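Local coordinates for putative Outer membrane protein (PDB 6GW5) that probably mediates bacterial adhesion to fucosylated or sialylated host glycans, this chain being the extracellular adhesin domain of the outer membrane protein SabA, at residues Ala187-Asn192 with Asp206-Pro211. Numbering follows the deposited sequence.
Sequences AMMWKN and DSTDYP. Unlike the reference sequence in segment 206-211: Asp-209 (reference Gly).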
loop_
_atom_site.group_PDB
_atom_site.type_symbol
_atom_site.label_atom_id
_atom_site.label_comp_id
_atom_site.label_asym_id
_atom_site.label_seq_id
_atom_site.Cartn_x
_atom_site.Cartn_y
_atom_site.Cartn_z
ATOM N N ALA A 187 -32.259 -5.242 8.879
ATOM C CA ALA A 187 -32.006 -3.913 8.347
ATOM C C ALA A 187 -31.788 -2.874 9.438
ATOM O O ALA A 187 -32.306 -2.995 10.555
ATOM C CB ALA A 187 -33.128 -3.480 7.406
ATOM N N MET A 188 -31.039 -1.833 9.082
ATOM C CA MET A 188 -30.775 -0.755 10.005
ATOM C C MET A 188 -31.593 0.470 9.626
ATOM O O MET A 188 -31.810 0.745 8.463
ATOM C CB MET A 188 -29.290 -0.430 10.089
ATOM C CG MET A 188 -28.578 -0.037 8.796
ATOM S SD MET A 188 -26.773 0.024 9.041
ATOM C CE MET A 188 -26.649 1.380 10.201
ATOM N N MET A 189 -32.121 1.138 10.647
ATOM C CA MET A 189 -32.928 2.329 10.473
ATOM C C MET A 189 -31.998 3.467 10.816
ATOM O O MET A 189 -31.681 3.678 11.980
ATOM C CB MET A 189 -34.150 2.318 11.420
ATOM C CG MET A 189 -35.115 1.141 11.229
ATOM S SD MET A 189 -36.360 0.956 12.535
ATOM C CE MET A 189 -35.453 0.097 13.779
ATOM N N TRP A 190 -31.540 4.186 9.801
ATOM C CA TRP A 190 -30.577 5.289 10.022
ATOM C C TRP A 190 -31.198 6.471 10.724
ATOM O O TRP A 190 -30.490 7.255 11.325
ATOM C CB TRP A 190 -29.926 5.747 8.714
ATOM C CG TRP A 190 -28.791 4.836 8.262
ATOM C CD1 TRP A 190 -28.904 3.621 7.709
ATOM C CD2 TRP A 190 -27.394 5.113 8.334
ATOM N NE1 TRP A 190 -27.655 3.108 7.413
ATOM C CE2 TRP A 190 -26.713 4.001 7.811
ATOM C CE3 TRP A 190 -26.655 6.201 8.773
ATOM C CZ2 TRP A 190 -25.337 3.939 7.721
ATOM C CZ3 TRP A 190 -25.289 6.134 8.690
ATOM C CH2 TRP A 190 -24.641 5.012 8.156
ATOM N N LYS A 191 -32.520 6.586 10.656
ATOM C CA LYS A 191 -33.236 7.639 11.362
ATOM C C LYS A 191 -33.069 7.509 12.881
ATOM O O LYS A 191 -33.143 8.486 13.592
ATOM C CB LYS A 191 -34.726 7.629 10.967
ATOM C CG LYS A 191 -35.579 8.809 11.469
ATOM C CD LYS A 191 -35.907 9.879 10.404
ATOM C CE LYS A 191 -37.419 10.225 10.322
ATOM N NZ LYS A 191 -37.908 11.215 11.315
ATOM N N ASN A 192 -32.837 6.306 13.368
ATOM C CA ASN A 192 -32.571 6.114 14.785
ATOM C C ASN A 192 -31.239 6.743 15.258
ATOM O O ASN A 192 -31.057 6.977 16.456
ATOM C CB ASN A 192 -32.585 4.630 15.152
ATOM C CG ASN A 192 -33.991 4.052 15.249
ATOM O OD1 ASN A 192 -34.974 4.658 14.804
ATOM N ND2 ASN A 192 -34.092 2.866 15.845
ATOM N N ASP A 206 -31.493 8.915 6.346
ATOM C CA ASP A 206 -32.691 8.486 7.103
ATOM C C ASP A 206 -33.321 7.218 6.552
ATOM O O ASP A 206 -34.378 6.809 6.992
ATOM C CB ASP A 206 -33.691 9.638 7.210
ATOM C CG ASP A 206 -34.183 10.105 5.872
ATOM O OD1 ASP A 206 -33.831 9.465 4.849
ATOM O OD2 ASP A 206 -34.945 11.104 5.841
ATOM N N SER A 207 -32.604 6.560 5.640
ATOM C CA SER A 207 -33.061 5.349 4.996
ATOM C C SER A 207 -32.972 4.142 5.934
ATOM O O SER A 207 -32.455 4.201 7.067
ATOM C CB SER A 207 -32.241 5.108 3.710
ATOM O OG SER A 207 -30.870 4.949 4.014
ATOM N N THR A 208 -33.507 3.047 5.412
ATOM C CA THR A 208 -33.586 1.787 6.117
ATOM C C THR A 208 -33.326 0.685 5.148
ATOM O O THR A 208 -34.098 0.483 4.219
ATOM C CB THR A 208 -34.971 1.638 6.762
ATOM O OG1 THR A 208 -35.114 2.666 7.759
ATOM C CG2 THR A 208 -35.131 0.281 7.419
ATOM N N ASP A 209 -32.210 -0.009 5.341
ATOM C CA ASP A 209 -31.835 -1.070 4.449
ATOM C C ASP A 209 -30.849 -2.014 5.139
ATOM O O ASP A 209 -30.358 -1.714 6.214
ATOM C CB ASP A 209 -31.276 -0.474 3.149
ATOM C CG ASP A 209 -31.554 -1.350 1.904
ATOM O OD1 ASP A 209 -31.847 -2.573 2.017
ATOM O OD2 ASP A 209 -31.378 -0.806 0.787
ATOM N N TYR A 210 -30.578 -3.172 4.537
ATOM C CA TYR A 210 -29.588 -4.104 5.139
ATOM C C TYR A 210 -28.183 -3.445 5.120
ATOM O O TYR A 210 -27.865 -2.714 4.182
ATOM C CB TYR A 210 -29.636 -5.496 4.436
ATOM C CG TYR A 210 -31.050 -6.088 4.464
ATOM C CD1 TYR A 210 -31.623 -6.474 5.680
ATOM C CD2 TYR A 210 -31.822 -6.205 3.303
ATOM C CE1 TYR A 210 -32.908 -6.964 5.745
ATOM C CE2 TYR A 210 -33.118 -6.693 3.356
ATOM C CZ TYR A 210 -33.662 -7.063 4.589
ATOM O OH TYR A 210 -34.946 -7.570 4.691
ATOM N N PRO A 211 -27.349 -3.693 6.137
ATOM C CA PRO A 211 -26.039 -3.012 6.205
ATOM C C PRO A 211 -25.182 -3.164 4.957
ATOM O O PRO A 211 -24.478 -2.225 4.581
ATOM C CB PRO A 211 -25.346 -3.687 7.387
ATOM C CG PRO A 211 -26.455 -4.201 8.237
ATOM C CD PRO A 211 -27.585 -4.546 7.315
HETATM O O HOH W 1 -34.434 4.851 9.125
#
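Ala-187 packs its CB against CD1 of Tyr-210, 3.8 Å away, just before strand 188-189 pairs with 208-209 in a two-stranded antiparallel hairpin whose strands are joined by a connection of irregular structure, far from the centre of this largely helical adhesin domain. The tyrosine OH makes a weak hydrogen bond to Asn-117 N. Met-188 and Asp-209 form the hydrogen-bonded pair. Met-188 N gives a nearly straight bond to Asp-209 O (N-H...O 166°), although it reaches that oxygen from above the carbonyl plane. The return bond, Asp-209 N to Met-188 O at 3.2 Å, is more bent but stays in the carbonyl plane. Met-188 O also receives a CA-H...O contact from Thr-208. The Met-188 CG sits between the backbone N and the carbonyl carbon (chi1 58°), and SD passes 4.3 Å from Pro-211 CB. The bend at chi3 (-65°) then places CE 3.3 Å above the plane of the Trp-190 ring, offset toward the rim; Phe-75 and Tyr-79 of helix 60-79 also touch this methionine. Met-189 and Thr-208 are the non-hydrogen-bonded pair, their side chains side by side and pointing the same way, with Met-189 CG 3.8 Å from Thr-208 OG1; Met-189 continues onto helix 106-111, and Thr-208 OG1 is hydrogen-bonded to Asn-111 O. Trp-190 begins a 3-10 turn, yet its N still bonds Ser-207 O at 2.9 Å, with the donor nearly along the C=O axis. That same oxygen sits at the edge of the indole, near its plane, and the indole also meets Tyr-214 and Tyr-292. At Lys-191 the direct backbone ladder gives way to a water bridge: one water accepts from Lys-191 N, donates to Asp-206 O, and lies 2.7 Å from Thr-208 OG1.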